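Local coordinates for protein putatuve endo-xylanase (Clostridium stercorarium, PDB 1O8P) that probably binds xylan and cellulose chains as a family 6 carbohydrate-binding module, bringing a putative endo-xylanase to its plant cell-wall substrate, at residues I29-Y34 / S52-I57; G39-I44 / N59-T64; K66-G71 / K129-V134; A79-Q84 / R116-T121; T87-R92 / G137-D142. One frame throughout, in Å; residues are numbered along the deposited sequence.

In the fold
Followed from the N terminus, the chain first closes a short loop at contact 1, where the turn after strand 29-30 meets strand 52-55 around calcium. Contact 2 opens inside that loop and closes beyond it, so the two cross and together fold the 29-64 region back on itself. Contact 3 then spans the longest loop, pairing the end of strand 62-69 with strand 128-135. Contact 4 lies wholly within that loop and joins strands 74-82 and 116-125 in the second sheet. Contact 5 crosses both contact 3 and contact 4, packing strand 87-93 of one sheet against segment 137-142 of the other and returning to the calcium through D142.

Contact 1: I29-Y34 / S52-I57; sequences IQAEDY and SAIGYI. With CA (calcium ion), chain B.
The Y34 ring meets I54 at its edge: CG2 of the isoleucine lies near the ring plane, 3.9 Å from Y34 CE2, while the carbonyl oxygen of A31 sits in plane at the edge. The second flat group, the carboxylate of E32, clasps calcium with both oxygens, OE1 at 2.6 Å and OE2 at 2.9 Å from the ion. Its chain, bent at chi2 (-83°), curls back from the type I turn Q30-D33 to get there. Q30 OE1 and S52 O each bind the ion at 2.4 Å, and a water on it accepts a hydrogen bond from S52 N. No direct hydrogen bond joins the segments; the shared ion links them instead, bringing E32 OE1 and S52 O close. This is the calcium site of the family 6 module, completed by D142, and it pins the turn after strand 29-30 to strand 52-55. Beside it, I54 spreads over the turn, with CG2 3.5 Å from E32 CA and CD1 3.8 Å from A31 CB. Strand 140-147 borders both segments, its backbone hydrogen-bonded to A31 (by D142) and I54 (by V141), while Y65 of strand 62-69 packs on I54 and donates to A31 O.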
# COMPACT_ATOMS: atom_id res chain seq x y z
N ILE A 29 -7.16 3.94 -0.75
CA ILE A 29 -7.40 2.53 -0.46
C ILE A 29 -6.93 2.26 0.94
O ILE A 29 -5.73 2.40 1.23
CB ILE A 29 -6.69 1.60 -1.49
CG1 ILE A 29 -7.07 1.99 -2.93
CG2 ILE A 29 -7.06 0.12 -1.21
CD1 ILE A 29 -6.01 1.69 -3.96
N GLN A 30 -7.86 1.86 1.81
CA GLN A 30 -7.52 1.64 3.21
C GLN A 30 -6.70 0.38 3.22
O GLN A 30 -7.13 -0.64 2.69
CB GLN A 30 -8.78 1.57 4.11
CG GLN A 30 -9.60 2.88 4.15
CD GLN A 30 -8.77 4.08 4.62
OE1 GLN A 30 -7.83 3.93 5.43
NE2 GLN A 30 -9.08 5.27 4.11
N ALA A 31 -5.50 0.44 3.80
CA ALA A 31 -4.57 -0.68 3.70
C ALA A 31 -5.10 -1.91 4.46
O ALA A 31 -4.74 -3.07 4.13
CB ALA A 31 -3.20 -0.25 4.20
N GLU A 32 -5.92 -1.67 5.48
CA GLU A 32 -6.59 -2.77 6.18
C GLU A 32 -7.67 -3.46 5.30
O GLU A 32 -8.17 -4.51 5.67
CB GLU A 32 -7.18 -2.32 7.54
CG GLU A 32 -8.37 -1.36 7.48
CD GLU A 32 -7.96 0.09 7.31
OE1 GLU A 32 -6.84 0.36 6.81
OE2 GLU A 32 -8.75 0.98 7.66
N ASP A 33 -8.02 -2.89 4.14
CA ASP A 33 -9.04 -3.53 3.29
C ASP A 33 -8.40 -4.44 2.23
O ASP A 33 -8.71 -4.33 1.04
CB ASP A 33 -9.92 -2.49 2.61
CG ASP A 33 -10.77 -1.69 3.58
OD1 ASP A 33 -11.02 -2.09 4.74
OD2 ASP A 33 -11.28 -0.61 3.24
N TYR A 34 -7.50 -5.31 2.65
CA TYR A 34 -6.87 -6.25 1.75
C TYR A 34 -7.76 -7.49 1.57
O TYR A 34 -8.52 -7.88 2.47
CB TYR A 34 -5.47 -6.64 2.25
CG TYR A 34 -5.44 -7.17 3.67
CD1 TYR A 34 -5.73 -8.51 3.93
CD2 TYR A 34 -5.13 -6.35 4.74
CE1 TYR A 34 -5.70 -9.01 5.22
CE2 TYR A 34 -5.10 -6.82 6.05
CZ TYR A 34 -5.38 -8.16 6.28
OH TYR A 34 -5.36 -8.64 7.58
N SER A 52 -7.77 3.01 11.10
CA SER A 52 -6.96 1.80 11.34
C SER A 52 -5.77 1.74 10.40
O SER A 52 -5.77 2.38 9.36
CB SER A 52 -7.79 0.52 11.14
OG SER A 52 -8.93 0.48 11.97
N ALA A 53 -4.77 0.94 10.76
CA ALA A 53 -3.62 0.78 9.92
C ALA A 53 -3.17 -0.67 10.03
O ALA A 53 -3.41 -1.33 11.03
CB ALA A 53 -2.51 1.74 10.32
N ILE A 54 -2.59 -1.20 8.99
CA ILE A 54 -1.92 -2.48 9.14
C ILE A 54 -0.54 -2.27 9.81
O ILE A 54 0.09 -1.23 9.63
CB ILE A 54 -1.88 -3.24 7.81
CG1 ILE A 54 -1.13 -2.41 6.72
CG2 ILE A 54 -3.36 -3.58 7.37
CD1 ILE A 54 -0.95 -3.08 5.37
N GLY A 55 -0.10 -3.28 10.57
CA GLY A 55 1.17 -3.30 11.28
C GLY A 55 1.58 -4.75 11.62
O GLY A 55 0.96 -5.68 11.09
N TYR A 56 2.58 -4.92 12.52
CA TYR A 56 3.27 -6.19 12.83
C TYR A 56 3.75 -6.80 11.53
O TYR A 56 3.69 -8.02 11.33
CB TYR A 56 2.44 -7.18 13.67
CG TYR A 56 2.27 -6.91 15.16
CD1 TYR A 56 2.75 -5.73 15.77
CD2 TYR A 56 1.58 -7.81 15.97
CE1 TYR A 56 2.57 -5.48 17.15
CE2 TYR A 56 1.38 -7.59 17.32
CZ TYR A 56 1.87 -6.42 17.93
OH TYR A 56 1.64 -6.20 19.30
N ILE A 57 4.22 -5.93 10.63
CA ILE A 57 4.74 -6.32 9.31
C ILE A 57 6.24 -6.66 9.38
O ILE A 57 6.98 -6.05 10.15
CB ILE A 57 4.42 -5.21 8.25
CG1 ILE A 57 2.96 -5.34 7.77
CG2 ILE A 57 5.44 -5.18 7.09
CD1 ILE A 57 2.45 -4.08 7.10
CA CA B . -6.64 2.90 7.24
O HOH W 1 -8.68 3.58 8.43

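Contact 2: G39-I44 / N59-T64; sequences GPNLQI and NGYSTT
Y61 reaches across to the turn G39-L42, and its atoms can be read outward as an itinerary. CB leaves the backbone toward the turn, and CG, placed anti to the carbonyl carbon (chi1 -76°), swings the ring over G39. All six ring carbons then lie at similar distances from one atom: G39 CA stands 3.4 Å from the Y61 ring centroid, only 6° off the ring normal, a CH-pi contact made close by the lack of a side chain on the glycine. Farther along, the two sides of the ring part company. On one side CD2 is 3.9 Å from L42 CD1, whose side chain runs past the ring in the opposite direction, and CE2 approaches L42 N; on the other, CE1 comes near P40 CD.

The turn underneath is of type I, closed by a bond from L42 N to G39 O of 3.1 Å, and it leads into strand 43-46 of the small hairpin with strand 52-55, beside the main beta-sandwich of this family 6 module. At the tip, Y61 OH accepts from N41 N at 3.1 Å, with an N-H...O angle of 152°. The same oxygen is pressed closely by N41 CB, also 3.1 Å away, and has P40 CG at 3.7 Å, so the turn lines one side of the hydroxyl. Beyond the ring, L42 CD1 continues to T63 CG2 (4.0 Å). The methyl group of T63 does this touching, while T63 OG1 hydrogen-bonds to the hydroxyl of Y65.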
# COMPACT_ATOMS: atom_id res chain seq x y z
N GLY A 39 1.69 -13.23 5.81
CA GLY A 39 2.50 -12.81 6.93
C GLY A 39 1.77 -13.12 8.21
O GLY A 39 0.79 -12.44 8.54
N PRO A 40 2.26 -14.16 8.89
CA PRO A 40 1.58 -14.76 10.06
C PRO A 40 1.18 -13.76 11.11
O PRO A 40 0.08 -13.92 11.68
CB PRO A 40 2.64 -15.72 10.65
CG PRO A 40 3.97 -15.36 9.94
CD PRO A 40 3.50 -14.88 8.54
N ASN A 41 2.01 -12.73 11.34
CA ASN A 41 1.82 -11.76 12.41
C ASN A 41 0.98 -10.55 12.06
O ASN A 41 0.64 -9.78 12.95
CB ASN A 41 3.17 -11.23 12.89
CG ASN A 41 4.01 -12.30 13.59
OD1 ASN A 41 3.55 -13.41 13.82
ND2 ASN A 41 5.25 -11.94 13.93
N LEU A 42 0.67 -10.36 10.77
CA LEU A 42 0.09 -9.12 10.28
C LEU A 42 -1.17 -8.83 11.07
O LEU A 42 -1.95 -9.74 11.30
CB LEU A 42 -0.22 -9.20 8.78
CG LEU A 42 -0.24 -7.85 8.04
CD1 LEU A 42 0.37 -7.93 6.64
CD2 LEU A 42 -1.67 -7.39 7.93
N GLN A 43 -1.36 -7.57 11.45
CA GLN A 43 -2.55 -7.17 12.25
C GLN A 43 -3.08 -5.81 11.88
O GLN A 43 -2.34 -5.01 11.33
CB GLN A 43 -2.17 -7.11 13.73
CG GLN A 43 -2.71 -8.26 14.48
CD GLN A 43 -1.96 -8.42 15.74
OE1 GLN A 43 -2.04 -7.56 16.64
NE2 GLN A 43 -1.19 -9.50 15.83
N ILE A 44 -4.33 -5.53 12.24
CA ILE A 44 -4.89 -4.20 12.06
C ILE A 44 -4.98 -3.54 13.42
O ILE A 44 -5.50 -4.14 14.37
CB ILE A 44 -6.27 -4.30 11.36
CG1 ILE A 44 -6.14 -5.06 10.01
CG2 ILE A 44 -6.93 -2.93 11.23
CD1 ILE A 44 -7.43 -5.67 9.46
N ASN A 59 9.81 -8.17 6.83
CA ASN A 59 10.37 -8.54 5.52
C ASN A 59 9.69 -9.77 4.90
O ASN A 59 9.56 -10.82 5.55
CB ASN A 59 11.90 -8.79 5.65
CG ASN A 59 12.53 -9.04 4.32
OD1 ASN A 59 12.13 -8.44 3.36
ND2 ASN A 59 13.51 -9.95 4.25
N GLY A 60 9.26 -9.63 3.65
CA GLY A 60 8.60 -10.67 2.90
C GLY A 60 7.08 -10.68 3.02
O GLY A 60 6.40 -11.39 2.25
N TYR A 61 6.53 -9.91 3.96
CA TYR A 61 5.04 -9.76 4.06
C TYR A 61 4.45 -9.02 2.86
O TYR A 61 5.16 -8.31 2.15
CB TYR A 61 4.62 -9.00 5.30
CG TYR A 61 4.68 -9.76 6.59
CD1 TYR A 61 5.59 -10.81 6.78
CD2 TYR A 61 3.82 -9.41 7.64
CE1 TYR A 61 5.64 -11.51 8.00
CE2 TYR A 61 3.83 -10.10 8.86
CZ TYR A 61 4.74 -11.14 9.03
OH TYR A 61 4.76 -11.76 10.24
N SER A 62 3.15 -9.18 2.64
CA SER A 62 2.51 -8.64 1.47
C SER A 62 1.00 -8.57 1.70
O SER A 62 0.45 -9.35 2.49
CB SER A 62 2.84 -9.48 0.21
OG SER A 62 2.15 -10.72 0.23
N THR A 63 0.37 -7.59 1.05
CA THR A 63 -1.08 -7.47 1.05
C THR A 63 -1.53 -7.29 -0.37
O THR A 63 -0.84 -6.66 -1.17
CB THR A 63 -1.59 -6.34 1.98
OG1 THR A 63 -0.66 -5.27 1.97
CG2 THR A 63 -1.60 -6.75 3.42
N THR A 64 -2.68 -7.87 -0.68
CA THR A 64 -3.20 -7.85 -2.01
C THR A 64 -4.55 -7.17 -1.98
O THR A 64 -5.37 -7.47 -1.12
CB THR A 64 -3.35 -9.29 -2.51
OG1 THR A 64 -2.06 -9.89 -2.64
CG2 THR A 64 -4.01 -9.35 -3.95

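Contact 3: K66-G71 / K129-V134; sequences KNIDFG and KDIVLV
I68 and K129 form an antiparallel hydrogen-bonded pair, joined by two backbone bonds: I68 N gives to K129 O at 2.8 Å and K129 N to I68 O at 2.9 Å. Within these segments there is one bridge; the local strand directions lie 108° apart, and N67, in a left-handed backbone conformation, bends its strand just before the pair.

Polar side-chain bonds take over at that bend. The two oxygens of the D130 carboxylate take different donors: OD1 accepts from N67 N on the anti side, at 2.9 Å and 160°, whereas OD2 takes K66 NZ, 3.1 Å away, as a salt bridge. The lysine lies alongside D130, pointing the same way, and bends at chi3 and chi4 to bring NZ to OD2, on the syn side but well out of the carboxylate plane. Together the two donors probably fix the rotation of the aspartate.

In the fold this pairing ties the end of strand 62-69 to the start of strand 128-135, neighbours in one sheet of the beta-sandwich. Next to it D69 OD1 accepts from G71 N, an Asx turn that ends the strand and delivers F70.

Apolar contacts occupy the inner face, away from D130. I131 CD1 is 3.5 Å from F70 CZ, and I131 CG1 lies in plane at the edge of that ring. I68 and I131 cross at about a right angle, CG1 to CG1 at 4.1 Å. K129 puts CB near F70 CE1, while its NZ hydrogen-bonds to A126 O. From the opposite sheet, F146 meets the F70 ring and F144 packs on I131.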
# COMPACT_ATOMS: atom_id res chain seq x y z
N LYS A 66 -7.51 -6.48 -4.66
CA LYS A 66 -8.04 -6.89 -5.95
C LYS A 66 -8.93 -5.84 -6.55
O LYS A 66 -9.47 -5.02 -5.85
CB LYS A 66 -8.83 -8.20 -5.76
CG LYS A 66 -7.94 -9.41 -5.50
CD LYS A 66 -8.78 -10.68 -5.45
CE LYS A 66 -8.47 -11.62 -6.63
NZ LYS A 66 -8.93 -11.12 -8.01
N ASN A 67 -9.05 -5.83 -7.87
CA ASN A 67 -10.05 -5.00 -8.54
C ASN A 67 -9.87 -3.50 -8.30
O ASN A 67 -10.84 -2.80 -8.03
CB ASN A 67 -11.49 -5.48 -8.18
CG ASN A 67 -11.70 -6.97 -8.51
OD1 ASN A 67 -12.08 -7.79 -7.64
ND2 ASN A 67 -11.40 -7.32 -9.73
N ILE A 68 -8.64 -3.01 -8.41
CA ILE A 68 -8.46 -1.54 -8.41
C ILE A 68 -8.65 -0.99 -9.85
O ILE A 68 -8.02 -1.46 -10.80
CB ILE A 68 -7.09 -1.15 -7.82
CG1 ILE A 68 -6.83 -1.82 -6.46
CG2 ILE A 68 -6.91 0.36 -7.78
CD1 ILE A 68 -8.01 -1.81 -5.48
N ASP A 69 -9.49 0.03 -9.97
CA ASP A 69 -9.78 0.64 -11.24
C ASP A 69 -8.87 1.88 -11.47
O ASP A 69 -9.05 2.91 -10.82
CB ASP A 69 -11.25 0.99 -11.29
CG ASP A 69 -11.65 1.56 -12.60
OD1 ASP A 69 -10.79 1.65 -13.49
OD2 ASP A 69 -12.80 1.98 -12.83
N PHE A 70 -7.88 1.74 -12.37
CA PHE A 70 -6.85 2.78 -12.68
C PHE A 70 -7.31 3.69 -13.84
O PHE A 70 -6.62 4.63 -14.25
CB PHE A 70 -5.48 2.13 -13.04
CG PHE A 70 -4.69 1.61 -11.82
CD1 PHE A 70 -5.04 0.41 -11.18
CD2 PHE A 70 -3.61 2.34 -11.30
CE1 PHE A 70 -4.35 -0.05 -10.07
CE2 PHE A 70 -2.89 1.87 -10.18
CZ PHE A 70 -3.28 0.66 -9.56
N GLY A 71 -8.47 3.39 -14.41
CA GLY A 71 -9.03 4.21 -15.46
C GLY A 71 -8.07 4.32 -16.62
O GLY A 71 -7.53 3.32 -17.06
N LYS A 129 -6.84 -3.70 -12.20
CA LYS A 129 -5.72 -4.50 -11.76
C LYS A 129 -5.82 -4.96 -10.31
O LYS A 129 -6.42 -4.29 -9.46
CB LYS A 129 -4.37 -3.75 -11.90
CG LYS A 129 -3.99 -3.22 -13.30
CD LYS A 129 -3.76 -4.31 -14.32
CE LYS A 129 -3.00 -3.77 -15.56
NZ LYS A 129 -3.99 -3.40 -16.68
N ASP A 130 -5.20 -6.09 -10.03
CA ASP A 130 -4.91 -6.51 -8.67
C ASP A 130 -3.59 -5.96 -8.23
O ASP A 130 -2.57 -6.17 -8.90
CB ASP A 130 -4.89 -8.02 -8.57
CG ASP A 130 -6.25 -8.64 -8.87
OD1 ASP A 130 -7.31 -7.94 -8.95
OD2 ASP A 130 -6.33 -9.83 -9.10
N ILE A 131 -3.60 -5.27 -7.09
CA ILE A 131 -2.38 -4.61 -6.57
C ILE A 131 -1.85 -5.33 -5.34
O ILE A 131 -2.60 -5.66 -4.40
CB ILE A 131 -2.61 -3.09 -6.24
CG1 ILE A 131 -2.88 -2.30 -7.52
CG2 ILE A 131 -1.33 -2.45 -5.57
CD1 ILE A 131 -1.62 -2.19 -8.47
N VAL A 132 -0.55 -5.55 -5.35
CA VAL A 132 0.16 -6.16 -4.23
C VAL A 132 1.20 -5.21 -3.64
O VAL A 132 2.02 -4.67 -4.37
CB VAL A 132 0.81 -7.51 -4.69
CG1 VAL A 132 1.44 -8.24 -3.52
CG2 VAL A 132 -0.27 -8.37 -5.40
N LEU A 133 1.16 -5.01 -2.32
CA LEU A 133 2.23 -4.30 -1.58
C LEU A 133 3.15 -5.35 -0.92
O LEU A 133 2.67 -6.21 -0.19
CB LEU A 133 1.61 -3.38 -0.51
CG LEU A 133 0.54 -2.39 -1.01
CD1 LEU A 133 0.00 -1.56 0.18
CD2 LEU A 133 1.15 -1.47 -2.12
N VAL A 134 4.44 -5.29 -1.21
CA VAL A 134 5.40 -6.22 -0.67
C VAL A 134 6.34 -5.41 0.20
O VAL A 134 6.89 -4.40 -0.25
CB VAL A 134 6.16 -7.02 -1.80
CG1 VAL A 134 7.12 -8.06 -1.18
CG2 VAL A 134 5.15 -7.68 -2.78

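Contact 4: A79-Q84 / R116-T121; sequences ARVATQ and RDVSAT
V81 and V118 meet on the tight side of this pairing, the inner face of the sheet. Their chains cross at about a right angle, with CG2 against CG2 at 3.8 Å; V81 CG2 stands between backbone N and carbonyl carbon, where it also nears R116 O. The backbone ladder beneath is close. A79 and V118 are an antiparallel hydrogen-bonded pair, with V118 N donating to A79 O at 2.8 Å and A79 N to V118 O at 2.9 Å. V81 and R116 repeat this, V81 N lying 2.8 Å from R116 O. Between them, the non-hydrogen-bonded pair R80 and D117 brings the strands together, with D117 CA 3.3 Å from A79 O in a CA-H...O contact.

On the outer face the side chains of this pair touch loosely: the opposite charges are near, yet no salt bridge forms. D117 OD1 rests against the aliphatic part of the arginine, 3.5 Å from R80 CG, and is still 4.7 Å from R80 NE. The guanidinium and carboxylate planes are turned 83° apart. R80 instead runs on extended, CG anti to its amide nitrogen (chi1 -171°), and pairs its NH1 with D142 OD2. Since D142 binds calcium, R80 is a second-shell residue that probably steadies a metal ligand. D117 is exposed here; R116, also exposed, lies on the V81-V118 face.

Strand 116-125 is an outer strand of the four-stranded sheet, beside strand 74-82, which strand 140-147 flanks in turn. I104 of the opposing sheet packs against A79 and V118, and V106 against V81, closing the sandwich.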
# COMPACT_ATOMS: atom_id res chain seq x y z
N ALA A 79 1.52 6.67 -0.06
CA ALA A 79 1.06 5.90 1.12
C ALA A 79 1.20 6.73 2.41
O ALA A 79 2.15 7.53 2.53
CB ALA A 79 1.82 4.54 1.20
N ARG A 80 0.27 6.57 3.35
CA ARG A 80 0.35 7.23 4.66
C ARG A 80 0.91 6.17 5.56
O ARG A 80 0.25 5.13 5.77
CB ARG A 80 -1.01 7.68 5.18
CG ARG A 80 -0.92 8.56 6.42
CD ARG A 80 -2.22 9.23 6.88
NE ARG A 80 -2.10 10.00 8.14
CZ ARG A 80 -2.50 9.59 9.39
NH1 ARG A 80 -3.00 8.36 9.61
NH2 ARG A 80 -2.36 10.40 10.45
N VAL A 81 2.13 6.40 6.05
CA VAL A 81 2.92 5.32 6.67
C VAL A 81 3.62 5.82 7.95
O VAL A 81 3.88 7.01 8.11
CB VAL A 81 3.98 4.73 5.69
CG1 VAL A 81 3.31 3.96 4.52
CG2 VAL A 81 4.83 5.84 5.14
N ALA A 82 3.89 4.91 8.88
CA ALA A 82 4.73 5.23 10.05
C ALA A 82 5.74 4.13 10.19
O ALA A 82 5.39 2.95 10.02
CB ALA A 82 3.89 5.29 11.32
N THR A 83 6.98 4.49 10.54
CA THR A 83 7.98 3.49 10.88
C THR A 83 9.11 4.08 11.71
O THR A 83 9.27 5.30 11.80
CB THR A 83 8.51 2.76 9.60
OG1 THR A 83 9.37 1.67 9.99
CG2 THR A 83 9.39 3.67 8.72
N GLN A 84 9.88 3.20 12.35
CA GLN A 84 11.08 3.63 13.07
C GLN A 84 12.41 3.41 12.30
O GLN A 84 13.43 3.90 12.72
CB GLN A 84 11.17 2.87 14.38
CG GLN A 84 10.24 3.38 15.41
CD GLN A 84 10.49 2.72 16.73
OE1 GLN A 84 11.63 2.36 17.03
NE2 GLN A 84 9.47 2.59 17.53
N ARG A 116 3.27 9.83 7.96
CA ARG A 116 3.65 10.78 6.93
C ARG A 116 3.21 10.21 5.58
O ARG A 116 3.12 8.98 5.40
CB ARG A 116 5.18 11.00 6.93
CG ARG A 116 5.71 11.81 8.12
CD ARG A 116 4.84 13.02 8.54
NE ARG A 116 5.41 13.71 9.69
CZ ARG A 116 4.77 14.00 10.82
NH1 ARG A 116 3.48 13.67 10.98
NH2 ARG A 116 5.41 14.63 11.80
N ASP A 117 2.94 11.12 4.64
CA ASP A 117 2.58 10.73 3.26
C ASP A 117 3.86 10.60 2.46
O ASP A 117 4.64 11.55 2.40
CB ASP A 117 1.70 11.77 2.61
CG ASP A 117 0.33 11.78 3.18
OD1 ASP A 117 0.04 10.99 4.11
OD2 ASP A 117 -0.54 12.54 2.75
N VAL A 118 4.10 9.41 1.91
CA VAL A 118 5.30 9.16 1.13
C VAL A 118 4.92 8.71 -0.29
O VAL A 118 4.12 7.78 -0.45
CB VAL A 118 6.27 8.13 1.85
CG1 VAL A 118 7.58 7.95 1.05
CG2 VAL A 118 6.60 8.59 3.30
N SER A 119 5.49 9.35 -1.30
CA SER A 119 5.13 9.06 -2.70
C SER A 119 6.26 8.44 -3.53
O SER A 119 7.43 8.51 -3.17
CB SER A 119 4.64 10.34 -3.42
OG SER A 119 3.56 10.95 -2.74
N ALA A 120 5.89 7.86 -4.67
CA ALA A 120 6.83 7.30 -5.64
C ALA A 120 6.13 7.35 -6.99
O ALA A 120 4.89 7.31 -7.05
CB ALA A 120 7.21 5.85 -5.27
N THR A 121 6.90 7.42 -8.07
CA THR A 121 6.34 7.22 -9.40
C THR A 121 6.15 5.70 -9.64
O THR A 121 6.81 4.86 -9.03
CB THR A 121 7.22 7.81 -10.50
OG1 THR A 121 8.40 6.99 -10.61
CG2 THR A 121 7.78 9.21 -10.12

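Contact 5: T87-R92 / G137-D142; sequences TTIQVR and GPVNVD. With CA (calcium ion), chain B.
T87 and V139 cross at an angle, the threonine methyl against the valine CB. The methyl of T87, set between backbone N and carbonyl carbon, faces the valine, with T87 CG2 3.9 Å from V139 CB and P138 O close by. The hydroxyl goes the other way, anti to the amide nitrogen (chi1 -173°), and comes within 3.2 Å of G137 N, though the angle is too poor for a hydrogen bond. A water bridges there instead: it is 3.1 Å from T87 OG1 and donates to T88 O and to G137 O, the latter at 2.8 Å. T87 OG1 is further hydrogen-bonded to the hydroxyl of S136.

Farther in, I89 sends a single atom to the same row of valines. Its CD1 lies 4.4 Å from V139 CG2 and 4.3 Å from V141 CG2, the end of the isoleucine facing both side chains, which point to the same side of their segment. This is face-to-face packing across a beta-sandwich: strand 87-93 belongs to one sheet and strand 140-147 to the other, and their touching parts run 57° apart. V81 touches I89, V139 and V141 alike, while F135 reaches I89 and V141, so the apolar junction is buried, with P138 at the surface.

N140 points its side chain away from strand 87-93 and donates from ND2 to the neighbouring carbonyl, V139 O, from above the carbonyl plane. Two residues on, D142 binds calcium twice, through its backbone O at 2.5 Å and through OD1 at 2.4 Å.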
# COMPACT_ATOMS: atom_id res chain seq x y z
N THR A 87 12.69 1.65 5.14
CA THR A 87 12.18 0.43 4.55
C THR A 87 11.52 0.77 3.22
O THR A 87 11.48 1.94 2.82
CB THR A 87 11.26 -0.30 5.57
OG1 THR A 87 10.90 -1.57 5.04
CG2 THR A 87 9.94 0.41 5.77
N THR A 88 11.07 -0.25 2.50
CA THR A 88 10.49 -0.03 1.18
C THR A 88 9.19 -0.81 1.11
O THR A 88 9.01 -1.87 1.78
CB THR A 88 11.42 -0.54 0.07
OG1 THR A 88 11.64 -1.96 0.25
CG2 THR A 88 12.82 0.08 0.09
N ILE A 89 8.30 -0.29 0.27
CA ILE A 89 7.08 -0.99 -0.10
C ILE A 89 7.10 -1.11 -1.61
O ILE A 89 7.12 -0.12 -2.31
CB ILE A 89 5.83 -0.20 0.37
CG1 ILE A 89 5.94 0.17 1.86
CG2 ILE A 89 4.51 -0.95 -0.02
CD1 ILE A 89 4.91 1.16 2.40
N GLN A 90 7.13 -2.33 -2.11
CA GLN A 90 7.01 -2.55 -3.52
C GLN A 90 5.54 -2.56 -3.89
O GLN A 90 4.70 -3.06 -3.13
CB GLN A 90 7.64 -3.89 -3.89
CG GLN A 90 9.17 -3.80 -3.92
CD GLN A 90 9.82 -5.10 -4.36
OE1 GLN A 90 9.19 -6.15 -4.31
NE2 GLN A 90 11.06 -5.02 -4.80
N VAL A 91 5.24 -2.01 -5.06
CA VAL A 91 3.91 -1.97 -5.63
C VAL A 91 3.93 -2.82 -6.90
O VAL A 91 4.62 -2.48 -7.86
CB VAL A 91 3.40 -0.50 -5.90
CG1 VAL A 91 1.94 -0.54 -6.35
CG2 VAL A 91 3.55 0.37 -4.64
N ARG A 92 3.21 -3.94 -6.88
CA ARG A 92 3.29 -4.95 -7.93
C ARG A 92 1.92 -5.33 -8.48
O ARG A 92 0.90 -5.10 -7.82
CB ARG A 92 3.92 -6.24 -7.40
CG ARG A 92 5.31 -6.12 -6.86
CD ARG A 92 5.96 -7.42 -6.92
NE ARG A 92 7.38 -7.37 -6.68
CZ ARG A 92 8.29 -7.74 -7.55
NH1 ARG A 92 7.96 -8.17 -8.76
NH2 ARG A 92 9.56 -7.66 -7.22
N GLY A 137 10.45 -4.73 5.51
CA GLY A 137 10.72 -4.46 6.90
C GLY A 137 9.49 -3.88 7.57
O GLY A 137 8.47 -3.64 6.92
N PRO A 138 9.57 -3.72 8.88
CA PRO A 138 8.47 -3.15 9.69
C PRO A 138 8.02 -1.74 9.22
O PRO A 138 8.85 -0.83 9.01
CB PRO A 138 9.07 -3.09 11.11
CG PRO A 138 10.29 -4.06 11.09
CD PRO A 138 10.74 -4.15 9.68
N VAL A 139 6.71 -1.58 9.02
CA VAL A 139 6.10 -0.32 8.63
C VAL A 139 4.59 -0.43 8.97
O VAL A 139 4.02 -1.51 8.93
CB VAL A 139 6.33 0.01 7.10
CG1 VAL A 139 5.66 -1.06 6.18
CG2 VAL A 139 5.90 1.50 6.71
N ASN A 140 3.98 0.68 9.36
CA ASN A 140 2.51 0.73 9.45
C ASN A 140 1.94 1.50 8.27
O ASN A 140 2.49 2.51 7.87
CB ASN A 140 2.07 1.38 10.75
CG ASN A 140 2.33 0.50 11.98
OD1 ASN A 140 1.97 0.89 13.07
ND2 ASN A 140 2.92 -0.67 11.80
N VAL A 141 0.83 1.01 7.71
CA VAL A 141 0.22 1.60 6.55
C VAL A 141 -1.24 1.88 6.85
O VAL A 141 -2.00 0.95 7.14
CB VAL A 141 0.35 0.73 5.29
CG1 VAL A 141 -0.01 1.58 4.02
CG2 VAL A 141 1.78 0.10 5.17
N ASP A 142 -1.61 3.16 6.80
CA ASP A 142 -2.99 3.59 7.04
C ASP A 142 -3.74 3.39 5.72
O ASP A 142 -4.70 2.65 5.66
CB ASP A 142 -2.98 5.06 7.48
CG ASP A 142 -4.33 5.59 7.80
OD1 ASP A 142 -5.36 4.88 7.65
OD2 ASP A 142 -4.45 6.76 8.20
CA CA B . -6.64 2.90 7.24
O HOH W 2 8.01 -2.42 4.41
O HOH W 1 -8.68 3.58 8.43